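Local coordinates for protein proline dehydrogenase (Deinococcus radiodurans, PDB 4H6Q) that catalyses the FAD-dependent oxidation of L-proline to delta-1-pyrroline-5-carboxylate, passing the electrons to a quinone in the first step of proline breakdown to glutamate, at residues D79-I82 with K83-A87; L196-A199 with T200-Y203; D238-K241 with R242-A246; Q257-Y260 with G261-R264. All coordinates share one frame; numbering follows the deposited sequence.

Contact 1: D79-I82 with K83-A87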
loop_
_atom_site.group_PDB
_atom_site.type_symbol
_atom_site.label_atom_id
_atom_site.label_comp_id
_atom_site.label_asym_id
_atom_site.label_seq_id
_atom_site.Cartn_x
_atom_site.Cartn_y
_atom_site.Cartn_z
ATOM N N ASP A 79 2.004 -3.728 17.629
ATOM C CA ASP A 79 1.924 -5.085 18.145
ATOM C C ASP A 79 0.829 -5.890 17.435
ATOM O O ASP A 79 1.006 -7.094 17.172
ATOM C CB ASP A 79 1.683 -5.055 19.655
ATOM C CG ASP A 79 2.865 -4.525 20.439
ATOM O OD1 ASP A 79 3.999 -4.622 19.937
ATOM O OD2 ASP A 79 2.638 -4.104 21.590
ATOM N N ASP A 80 -0.284 -5.251 17.097
ATOM C CA ASP A 80 -1.326 -5.880 16.323
ATOM C C ASP A 80 -0.932 -6.205 14.896
ATOM O O ASP A 80 -1.337 -7.244 14.359
ATOM C CB ASP A 80 -2.586 -5.029 16.367
ATOM C CG ASP A 80 -3.246 -5.006 17.733
ATOM O OD1 ASP A 80 -3.006 -5.919 18.541
ATOM O OD2 ASP A 80 -4.069 -4.090 17.965
ATOM N N VAL A 81 -0.075 -5.389 14.303
ATOM C CA VAL A 81 0.501 -5.727 12.988
ATOM C C VAL A 81 1.428 -6.948 13.095
ATOM O O VAL A 81 1.383 -7.837 12.227
ATOM C CB VAL A 81 1.247 -4.523 12.365
ATOM C CG1 VAL A 81 1.920 -4.916 11.059
ATOM C CG2 VAL A 81 0.276 -3.341 12.132
ATOM N N ILE A 82 2.212 -7.025 14.181
ATOM C CA ILE A 82 3.030 -8.222 14.412
ATOM C C ILE A 82 2.148 -9.451 14.588
ATOM O O ILE A 82 2.479 -10.528 14.057
ATOM C CB ILE A 82 4.029 -7.980 15.539
ATOM C CG1 ILE A 82 5.078 -6.989 15.025
ATOM C CG2 ILE A 82 4.702 -9.279 16.028
ATOM C CD1 ILE A 82 5.974 -6.285 16.080
ATOM N N LYS A 83 1.020 -9.347 15.318
ATOM C CA LYS A 83 0.104 -10.491 15.464
ATOM C C LYS A 83 -0.413 -10.919 14.094
ATOM O O LYS A 83 -0.556 -12.119 13.797
ATOM C CB LYS A 83 -1.086 -10.135 16.368
ATOM C CG LYS A 83 -0.713 -10.001 17.816
ATOM C CD LYS A 83 -1.946 -9.635 18.640
ATOM C CE LYS A 83 -1.572 -9.269 20.085
ATOM N NZ LYS A 83 -0.100 -8.943 20.199
ATOM N N LEU A 84 -0.693 -9.968 13.220
ATOM C CA LEU A 84 -1.125 -10.282 11.857
ATOM C C LEU A 84 -0.054 -11.049 11.104
ATOM O O LEU A 84 -0.339 -12.037 10.425
ATOM C CB LEU A 84 -1.440 -8.964 11.155
ATOM C CG LEU A 84 -1.642 -9.052 9.644
ATOM C CD1 LEU A 84 -2.906 -9.832 9.300
ATOM C CD2 LEU A 84 -1.635 -7.631 9.050
ATOM N N ILE A 85 1.184 -10.568 11.161
ATOM C CA ILE A 85 2.289 -11.247 10.464
ATOM C C ILE A 85 2.454 -12.677 10.987
ATOM O O ILE A 85 2.665 -13.623 10.201
ATOM C CB ILE A 85 3.603 -10.433 10.636
ATOM C CG1 ILE A 85 3.506 -9.116 9.870
ATOM C CG2 ILE A 85 4.822 -11.228 10.231
ATOM C CD1 ILE A 85 4.560 -8.078 10.323
ATOM N N GLU A 86 2.389 -12.875 12.304
ATOM C CA GLU A 86 2.459 -14.238 12.863
ATOM C C GLU A 86 1.342 -15.116 12.340
ATOM O O GLU A 86 1.566 -16.279 11.971
ATOM C CB GLU A 86 2.427 -14.218 14.407
ATOM C CG GLU A 86 3.619 -13.513 15.071
ATOM C CD GLU A 86 4.893 -14.293 15.104
ATOM O OE1 GLU A 86 5.007 -15.337 14.412
ATOM O OE2 GLU A 86 5.803 -13.865 15.855
ATOM N N ALA A 87 0.125 -14.586 12.286
ATOM C CA ALA A 87 -1.019 -15.368 11.840
ATOM C C ALA A 87 -0.924 -15.699 10.358
ATOM O O ALA A 87 -1.257 -16.829 9.943
ATOM C CB ALA A 87 -2.346 -14.615 12.161
HETATM O O HOH W 1 2.423 -8.704 18.973
#
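The flat carboxylate of Asp80 meets Lys83 through one oxygen: OD1 lies 3.9 Å from CD of Lys83, against the methylene chain rather than the ammonium. With Asp80 OD1 and Lys83 NZ 4.5 Å apart, the opposite charges probably attract each other without closing into a salt bridge. The two other carboxylates are engaged with neighbouring residues, that of Asp79 by Arg122 and that of Glu86 by Lys126 and Tyr130. Lys83 runs back toward Asp79 as an extended chain, bent only at its end. Its CG is anti to the carbonyl carbon (chi1 -72°), which brings it to 3.4 Å from Asp79 O, and an almost eclipsed last torsion (chi4 18°) turns NZ inward. A water fills the bridging position, donating to Asp79 O at 2.8 Å and accepting a weak bond from Lys83 NZ. Asp79 O is therefore held twice, since Lys83 N also donates to it at 2.9 Å. This is the regular i to i+4 ladder of helix 71-90, one of the outer helices of the beta8-alpha8 barrel, and Leu84, Ile85 and Glu86 continue it. On the barrel side Val81 CG1 and Ile85 CD1 touch at 4.2 Å. Val81 and Leu84 rest on strands 58-63 and 96-99, which precede and follow this helix, while Ile85 packs on Val97 and also reaches Ile123 and Lys126 of helix 115-129.

Contact 2: L196-A199 with T200-Y203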
loop_
_atom_site.group_PDB
_atom_site.type_symbol
_atom_site.label_atom_id
_atom_site.label_comp_id
_atom_site.label_asym_id
_atom_site.label_seq_id
_atom_site.Cartn_x
_atom_site.Cartn_y
_atom_site.Cartn_z
ATOM N N LEU A 196 -6.385 15.252 -0.180
ATOM C CA LEU A 196 -6.764 16.576 -0.680
ATOM C C LEU A 196 -5.545 17.451 -0.633
ATOM O O LEU A 196 -5.007 17.703 0.469
ATOM C CB LEU A 196 -7.874 17.159 0.204
ATOM C CG LEU A 196 -8.499 18.468 -0.218
ATOM C CD1 LEU A 196 -9.228 18.277 -1.566
ATOM C CD2 LEU A 196 -9.436 18.954 0.910
ATOM N N GLU A 197 -5.058 17.884 -1.789
ATOM C CA GLU A 197 -3.780 18.646 -1.877
ATOM C C GLU A 197 -3.915 19.883 -2.766
ATOM O O GLU A 197 -4.534 19.824 -3.838
ATOM C CB GLU A 197 -2.643 17.752 -2.389
ATOM C CG GLU A 197 -2.314 16.548 -1.503
ATOM C CD GLU A 197 -1.564 16.917 -0.230
ATOM O OE1 GLU A 197 -1.335 18.126 0.034
ATOM O OE2 GLU A 197 -1.205 15.999 0.523
ATOM N N PRO A 198 -3.325 21.011 -2.338
ATOM C CA PRO A 198 -3.468 22.288 -3.062
ATOM C C PRO A 198 -2.550 22.362 -4.282
ATOM O O PRO A 198 -1.634 21.546 -4.396
ATOM C CB PRO A 198 -3.079 23.339 -2.003
ATOM C CG PRO A 198 -2.037 22.560 -1.174
ATOM C CD PRO A 198 -2.586 21.165 -1.078
ATOM N N ALA A 199 -2.847 23.289 -5.199
ATOM C CA ALA A 199 -2.131 23.431 -6.452
ATOM C C ALA A 199 -0.679 23.819 -6.265
ATOM O O ALA A 199 0.099 23.739 -7.220
ATOM C CB ALA A 199 -2.841 24.458 -7.364
ATOM N N THR A 200 -0.282 24.244 -5.067
ATOM C CA THR A 200 1.152 24.477 -4.840
ATOM C C THR A 200 1.928 23.171 -4.648
ATOM O O THR A 200 3.152 23.170 -4.709
ATOM C CB THR A 200 1.382 25.359 -3.620
ATOM O OG1 THR A 200 0.719 24.747 -2.508
ATOM C CG2 THR A 200 0.813 26.795 -3.852
ATOM N N VAL A 201 1.206 22.070 -4.431
ATOM C CA VAL A 201 1.804 20.762 -4.059
ATOM C C VAL A 201 1.513 19.720 -5.112
ATOM O O VAL A 201 2.358 18.845 -5.401
ATOM C CB VAL A 201 1.172 20.316 -2.676
ATOM C CG1 VAL A 201 1.329 18.884 -2.348
ATOM C CG2 VAL A 201 1.643 21.279 -1.511
ATOM N N ALA A 202 0.292 19.755 -5.643
ATOM C CA ALA A 202 -0.214 18.733 -6.547
ATOM C C ALA A 202 -0.790 19.302 -7.815
ATOM O O ALA A 202 -1.464 20.324 -7.782
ATOM C CB ALA A 202 -1.251 17.916 -5.861
ATOM N N TYR A 203 -0.571 18.607 -8.928
ATOM C CA TYR A 203 -1.140 18.990 -10.232
ATOM C C TYR A 203 -2.676 19.070 -10.167
ATOM O O TYR A 203 -3.321 18.080 -9.828
ATOM C CB TYR A 203 -0.819 17.915 -11.268
ATOM C CG TYR A 203 0.612 17.806 -11.691
ATOM C CD1 TYR A 203 1.147 18.737 -12.563
ATOM C CD2 TYR A 203 1.426 16.749 -11.259
ATOM C CE1 TYR A 203 2.451 18.648 -13.005
ATOM C CE2 TYR A 203 2.770 16.662 -11.679
ATOM C CZ TYR A 203 3.263 17.632 -12.541
ATOM O OH TYR A 203 4.579 17.549 -12.974
HETATM O O HOH W 2 -4.023 20.391 -6.596
#
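Pro198 O takes two backbone hydrogen bonds from the residues that follow, and they arrive differently. Ala202 N comes in the carbonyl plane at 2.9 Å, whereas Val201 N, also 2.9 Å from Pro198 O, sits above that plane. The chain thus bends through Ala199 and Thr200, whose backbone angles are close to those of a type I turn, and closes one residue later with an i to i+4 bond. One water donates hydrogen bonds to both Glu197 O and Ala202 O across the mouth of the turn. A weak CA-H...O contact runs from Ala199 CA to Ala202 O, 3.4 Å away. The apolar contacts are on a small scale. Glu197 CB meets Ala202 CB at 3.7 Å. The proline ring touches Val201 with one atom, Pro198 CG lying 3.9 Å from Val201 CG2. Val201 places CG1 anti to its own N (chi1 162°), which carries that methyl to 3.7 Å from Glu197 OE1. The same oxygen is hydrogen-bonded to His141 ND1, so the carboxylate is fixed from elsewhere. Tyr172 adds outside support, its hydroxyl bonding to Ala199 O and its backbone to Val201. All this lies in the loop between strand 188-191 and helix 206-222, just beyond FAD-binding residues Arg189 to Ala194. The chemistry suggests a turn held largely by main-chain polar atoms, with modest side-chain packing across it.

Contact 3: D238-K241 with R242-A246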
loop_
_atom_site.group_PDB
_atom_site.type_symbol
_atom_site.label_atom_id
_atom_site.label_comp_id
_atom_site.label_asym_id
_atom_site.label_seq_id
_atom_site.Cartn_x
_atom_site.Cartn_y
_atom_site.Cartn_z
ATOM N N ASP A 238 -3.435 -0.629 -19.819
ATOM C CA ASP A 238 -3.145 -1.058 -21.183
ATOM C C ASP A 238 -1.833 -0.443 -21.691
ATOM O O ASP A 238 -1.064 -1.103 -22.403
ATOM C CB ASP A 238 -4.280 -0.689 -22.146
ATOM C CG ASP A 238 -5.553 -1.472 -21.900
ATOM O OD1 ASP A 238 -5.489 -2.504 -21.213
ATOM O OD2 ASP A 238 -6.628 -1.037 -22.389
ATOM N N ASP A 239 -1.556 0.809 -21.331
ATOM C CA ASP A 239 -0.323 1.460 -21.783
ATOM C C ASP A 239 0.896 0.833 -21.085
ATOM O O ASP A 239 1.960 0.715 -21.696
ATOM C CB ASP A 239 -0.361 2.970 -21.519
ATOM C CG ASP A 239 0.668 3.717 -22.309
ATOM O OD1 ASP A 239 1.017 3.288 -23.430
ATOM O OD2 ASP A 239 1.087 4.785 -21.826
ATOM N N VAL A 240 0.751 0.424 -19.817
ATOM C CA VAL A 240 1.846 -0.287 -19.138
ATOM C C VAL A 240 2.124 -1.637 -19.818
ATOM O O VAL A 240 3.282 -1.993 -20.034
ATOM C CB VAL A 240 1.604 -0.431 -17.621
ATOM C CG1 VAL A 240 2.659 -1.375 -16.973
ATOM C CG2 VAL A 240 1.623 0.964 -16.963
ATOM N N LYS A 241 1.071 -2.379 -20.179
ATOM C CA LYS A 241 1.253 -3.642 -20.894
ATOM C C LYS A 241 2.035 -3.392 -22.174
ATOM O O LYS A 241 2.960 -4.160 -22.537
ATOM C CB LYS A 241 -0.078 -4.312 -21.267
ATOM C CG LYS A 241 -0.951 -4.727 -20.110
ATOM C CD LYS A 241 -2.092 -5.572 -20.624
ATOM C CE LYS A 241 -3.101 -5.768 -19.559
ATOM N NZ LYS A 241 -4.298 -6.573 -19.951
ATOM N N ARG A 242 1.679 -2.331 -22.887
ATOM C CA ARG A 242 2.346 -1.982 -24.123
ATOM C C ARG A 242 3.825 -1.643 -23.878
ATOM O O ARG A 242 4.709 -2.135 -24.592
ATOM C CB ARG A 242 1.618 -0.753 -24.655
ATOM C CG ARG A 242 2.148 -0.179 -25.959
ATOM C CD ARG A 242 3.392 0.712 -25.826
ATOM N NE ARG A 242 3.200 1.826 -24.881
ATOM C CZ ARG A 242 4.169 2.651 -24.501
ATOM N NH1 ARG A 242 5.395 2.466 -24.972
ATOM N NH2 ARG A 242 3.937 3.616 -23.617
ATOM N N PHE A 243 4.102 -0.829 -22.864
ATOM C CA PHE A 243 5.470 -0.413 -22.543
ATOM C C PHE A 243 6.334 -1.618 -22.202
ATOM O O PHE A 243 7.465 -1.755 -22.716
ATOM C CB PHE A 243 5.429 0.555 -21.378
ATOM C CG PHE A 243 6.790 1.075 -20.970
ATOM C CD1 PHE A 243 7.280 2.270 -21.493
ATOM C CD2 PHE A 243 7.575 0.351 -20.055
ATOM C CE1 PHE A 243 8.527 2.769 -21.126
ATOM C CE2 PHE A 243 8.831 0.855 -19.659
ATOM C CZ PHE A 243 9.306 2.077 -20.207
ATOM N N VAL A 244 5.805 -2.507 -21.377
ATOM C CA VAL A 244 6.569 -3.699 -20.984
ATOM C C VAL A 244 6.899 -4.570 -22.191
ATOM O O VAL A 244 8.039 -5.064 -22.327
ATOM C CB VAL A 244 5.750 -4.472 -19.909
ATOM C CG1 VAL A 244 6.162 -5.893 -19.726
ATOM C CG2 VAL A 244 5.818 -3.686 -18.563
ATOM N N LEU A 245 5.937 -4.723 -23.098
ATOM C CA LEU A 245 6.185 -5.497 -24.312
ATOM C C LEU A 245 7.266 -4.837 -25.172
ATOM O O LEU A 245 8.246 -5.493 -25.597
ATOM C CB LEU A 245 4.865 -5.623 -25.087
ATOM C CG LEU A 245 4.937 -6.340 -26.453
ATOM C CD1 LEU A 245 5.528 -7.777 -26.361
ATOM C CD2 LEU A 245 3.559 -6.358 -27.072
ATOM N N ALA A 246 7.151 -3.530 -25.396
ATOM C CA ALA A 246 8.103 -2.837 -26.270
ATOM C C ALA A 246 9.518 -2.842 -25.708
ATOM O O ALA A 246 10.486 -2.801 -26.472
ATOM C CB ALA A 246 7.676 -1.408 -26.480
#
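Arg242 grips Asp239 side-on, with NE and NH2 both directed at one carboxylate oxygen: NE is 3.0 Å from OD1 of Asp239 and NH2 is 2.9 Å from it. Both nitrogens reach OD1 from the same face of the carboxylate, while the oxygen stays close to the guanidinium plane; the two planes are turned 36° apart. Bends at chi2 (-80°) and chi3 (-55°) fold the arginine back alongside the aspartate, three residues earlier. Asp239 OD2 has its own partner, Arg214 of helix 206-222, so the carboxylate joins two arginines. A leucine in place of Asp239 would probably leave both Arg242 and Arg214 without their shared counter-charge and let the Arg242 guanidinium swing loose. The backbone beneath is the i to i+4 pattern of helix 234-246, the helix of a beta-alpha-beta unit between strands 227-230 and 254-259 of the barrel. Phe243 CB lies 3.9 Å above the centre of the Arg242 guanidinium plane, and its ring stacks with those of Phe218 and His247. Facing the sheet, Val240 CG1 and Val244 CG2 touch at 4.2 Å and pack on Phe256 and Phe254. In the conformer given here, one of two for this side chain, Lys241 forms a salt bridge with Glu273.

Contact 4: Q257-Y260 with G261-R264. With FAD (flavin-adenine dinucleotide), chain C.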
loop_
_atom_site.group_PDB
_atom_site.type_symbol
_atom_site.label_atom_id
_atom_site.label_comp_id
_atom_site.label_asym_id
_atom_site.label_seq_id
_atom_site.Cartn_x
_atom_site.Cartn_y
_atom_site.Cartn_z
ATOM N N GLN A 257 -1.374 -3.727 -9.030
ATOM C CA GLN A 257 -2.033 -3.783 -7.724
ATOM C C GLN A 257 -3.337 -3.037 -7.753
ATOM O O GLN A 257 -3.466 -2.025 -8.453
ATOM C CB GLN A 257 -1.158 -3.185 -6.605
ATOM C CG GLN A 257 0.141 -3.992 -6.370
ATOM C CD GLN A 257 0.903 -3.521 -5.136
ATOM O OE1 GLN A 257 0.582 -2.475 -4.560
ATOM N NE2 GLN A 257 1.935 -4.264 -4.736
ATOM N N MET A 258 -4.345 -3.561 -7.020
ATOM C CA MET A 258 -5.696 -2.959 -6.973
ATOM C C MET A 258 -6.177 -3.042 -5.530
ATOM O O MET A 258 -5.694 -3.892 -4.740
ATOM C CB MET A 258 -6.671 -3.791 -7.817
ATOM C CG MET A 258 -6.502 -3.573 -9.307
ATOM S SD MET A 258 -5.322 -4.692 -10.015
ATOM C CE MET A 258 -5.198 -3.886 -11.633
ATOM N N LEU A 259 -7.142 -2.182 -5.193
ATOM C CA LEU A 259 -7.785 -2.260 -3.891
ATOM C C LEU A 259 -8.836 -3.371 -3.878
ATOM O O LEU A 259 -9.552 -3.570 -4.890
ATOM C CB LEU A 259 -8.409 -0.914 -3.479
ATOM C CG LEU A 259 -7.453 0.310 -3.445
ATOM C CD1 LEU A 259 -8.254 1.585 -3.014
ATOM C CD2 LEU A 259 -6.316 0.064 -2.494
ATOM N N TYR A 260 -8.953 -4.035 -2.736
ATOM C CA TYR A 260 -10.000 -5.061 -2.559
ATOM C C TYR A 260 -11.351 -4.522 -3.019
ATOM O O TYR A 260 -11.774 -3.410 -2.595
ATOM C CB TYR A 260 -10.030 -5.444 -1.084
ATOM C CG TYR A 260 -11.009 -6.525 -0.690
ATOM C CD1 TYR A 260 -10.890 -7.866 -1.104
ATOM C CD2 TYR A 260 -12.074 -6.212 0.156
ATOM C CE1 TYR A 260 -11.806 -8.861 -0.614
ATOM C CE2 TYR A 260 -12.967 -7.137 0.576
ATOM C CZ TYR A 260 -12.848 -8.425 0.203
ATOM O OH TYR A 260 -13.830 -9.277 0.687
ATOM N N GLY A 261 -12.053 -5.283 -3.872
ATOM C CA GLY A 261 -13.400 -4.913 -4.281
ATOM C C GLY A 261 -13.509 -4.043 -5.500
ATOM O O GLY A 261 -14.634 -3.766 -5.935
ATOM N N ILE A 262 -12.385 -3.564 -6.039
ATOM C CA ILE A 262 -12.437 -2.614 -7.156
ATOM C C ILE A 262 -11.859 -3.248 -8.412
ATOM O O ILE A 262 -10.692 -3.708 -8.435
ATOM C CB ILE A 262 -11.724 -1.266 -6.822
ATOM C CG1 ILE A 262 -12.260 -0.658 -5.517
ATOM C CG2 ILE A 262 -11.866 -0.268 -8.014
ATOM C CD1 ILE A 262 -11.682 0.720 -5.113
ATOM N N ARG A 263 -12.697 -3.357 -9.441
ATOM C CA ARG A 263 -12.318 -4.016 -10.715
ATOM C C ARG A 263 -11.819 -5.435 -10.521
ATOM O O ARG A 263 -10.758 -5.826 -11.032
ATOM C CB ARG A 263 -11.328 -3.172 -11.554
ATOM C CG ARG A 263 -11.911 -1.790 -12.040
ATOM C CD ARG A 263 -13.216 -1.890 -12.833
ATOM N NE ARG A 263 -13.164 -2.817 -13.968
ATOM C CZ ARG A 263 -12.791 -2.478 -15.207
ATOM N NH1 ARG A 263 -12.398 -1.228 -15.464
ATOM N NH2 ARG A 263 -12.839 -3.376 -16.202
ATOM N N ARG A 264 -12.595 -6.219 -9.775
ATOM C CA ARG A 264 -12.330 -7.643 -9.628
ATOM C C ARG A 264 -12.197 -8.338 -11.000
ATOM O O ARG A 264 -11.381 -9.261 -11.161
ATOM C CB ARG A 264 -13.427 -8.314 -8.800
ATOM C CG ARG A 264 -13.426 -7.913 -7.340
ATOM C CD ARG A 264 -14.568 -8.620 -6.561
HETATM P PA FAD C . -9.003 6.854 -10.900
HETATM O O1A FAD C . -8.592 7.722 -12.094
HETATM O O2A FAD C . -9.413 7.535 -9.659
HETATM O O5B FAD C . -10.090 5.860 -11.189
HETATM C C5B FAD C . -9.977 4.989 -12.304
HETATM C C4B FAD C . -11.161 4.057 -12.451
HETATM O O4B FAD C . -11.027 3.047 -11.476
HETATM C C3B FAD C . -12.477 4.680 -12.154
HETATM O O3B FAD C . -13.045 5.407 -13.231
HETATM C C2B FAD C . -13.263 3.492 -11.749
HETATM O O2B FAD C . -13.597 2.674 -12.850
HETATM C C1B FAD C . -12.270 2.767 -10.899
HETATM N N9A FAD C . -12.262 3.194 -9.500
HETATM C C8A FAD C . -11.190 3.753 -8.806
HETATM N N7A FAD C . -11.510 4.022 -7.540
HETATM C C5A FAD C . -12.824 3.600 -7.363
HETATM C C6A FAD C . -13.700 3.619 -6.294
HETATM N N6A FAD C . -13.310 4.119 -5.015
HETATM N N1A FAD C . -14.939 3.135 -6.480
HETATM C C2A FAD C . -15.345 2.639 -7.667
HETATM N N3A FAD C . -14.542 2.602 -8.741
HETATM C C4A FAD C . -13.303 3.061 -8.592
HETATM N N1 FAD C . -2.555 6.584 -2.633
HETATM C C2 FAD C . -1.801 7.175 -1.667
HETATM O O2 FAD C . -1.830 8.485 -1.611
HETATM N N3 FAD C . -1.022 6.465 -0.795
HETATM C C4 FAD C . -0.966 5.077 -0.845
HETATM O O4 FAD C . -0.207 4.393 0.035
HETATM C C4X FAD C . -1.765 4.390 -1.862
HETATM N N5 FAD C . -1.749 3.023 -1.962
HETATM C C5X FAD C . -2.495 2.451 -2.969
HETATM C C6 FAD C . -2.493 1.054 -3.106
HETATM C C7 FAD C . -3.229 0.443 -4.153
HETATM C C7M FAD C . -3.227 -1.076 -4.305
HETATM C C8 FAD C . -3.959 1.264 -5.047
HETATM C C8M FAD C . -4.749 0.658 -6.176
HETATM C C9 FAD C . -3.983 2.657 -4.878
HETATM C C9A FAD C . -3.247 3.246 -3.869
HETATM N N10 FAD C . -3.263 4.650 -3.750
HETATM C C10 FAD C . -2.532 5.226 -2.741
HETATM C "C1'" FAD C . -3.988 5.502 -4.679
HETATM C "C2'" FAD C . -5.329 6.006 -4.244
HETATM O "O2'" FAD C . -5.877 4.997 -3.405
HETATM C "C3'" FAD C . -5.872 6.363 -5.649
HETATM O "O3'" FAD C . -5.760 7.706 -6.012
HETATM C "C4'" FAD C . -7.205 5.846 -6.023
HETATM O "O4'" FAD C . -7.100 4.472 -5.910
HETATM C "C5'" FAD C . -7.505 6.270 -7.453
HETATM O "O5'" FAD C . -7.850 5.138 -8.191
HETATM P P FAD C . -7.225 4.820 -9.620
HETATM O O1P FAD C . -5.679 4.903 -9.805
HETATM O O2P FAD C . -8.000 3.542 -10.038
HETATM O O3P FAD C . -7.847 5.895 -10.651
#
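Ile262 N donates to Leu259 O at 3.1 Å, closing a type II beta turn at the end of strand 254-259. Tyr260 and Gly261 form its corners. At Gly261 the positive phi of 90° would push any CB to a clashing distance from Tyr260 O. The turn sets Leu259 and Ile262 side by side, with CB of Leu259 4.0 Å from CD1 of Ile262, and both then meet the cofactor. Leu259 brings CD2 to 3.5 Å from FAD C7, at the dimethylbenzene end of the flavin, while Gln257 CB approaches the methyl C7M at 3.7 Å. Ile262 serves the adenine: its CG2 is 3.7 Å from FAD C4A, and CD1 is 3.7 Å from FAD C6A. Leu259 also touches the bound tetrahydrofuroic acid. Shortened to an alanine, Leu259 would keep its CB beside Ile262 but would probably open a gap against the flavin, where CD2 now packs, and beside the ligand. His232 bridges strand and cofactor, bonding to Leu259 N through NE2 and to FAD through ND1. The chemistry is that of an apolar wall, in which one short turn lets neighbouring aliphatic side chains grip opposite ends of the dinucleotide by van der Waals contact.

Overall arrangement
The four contacts follow one another along the chain within a single beta8-alpha8 barrel, and none touches another. Contact 1, on helix 71-90, lies across the chain's centre from contacts 2 and 3, with centres about 35 and 37 Å away. Contact 2 occupies the loop after strand 188-191. Contacts 3 and 4 are the nearest pair, centres about 20 Å apart; helix 234-246 and strand 254-259 follow each other in the chain, joined by a short loop. Contacts 1 and 3 thus belong to the outer helical layer, whereas contact 4 lies at the strand ends where FAD and the substrate analogue bind. Contact 2 is set back, the side chain of Glu197 lying about 8 Å from the bound FAD.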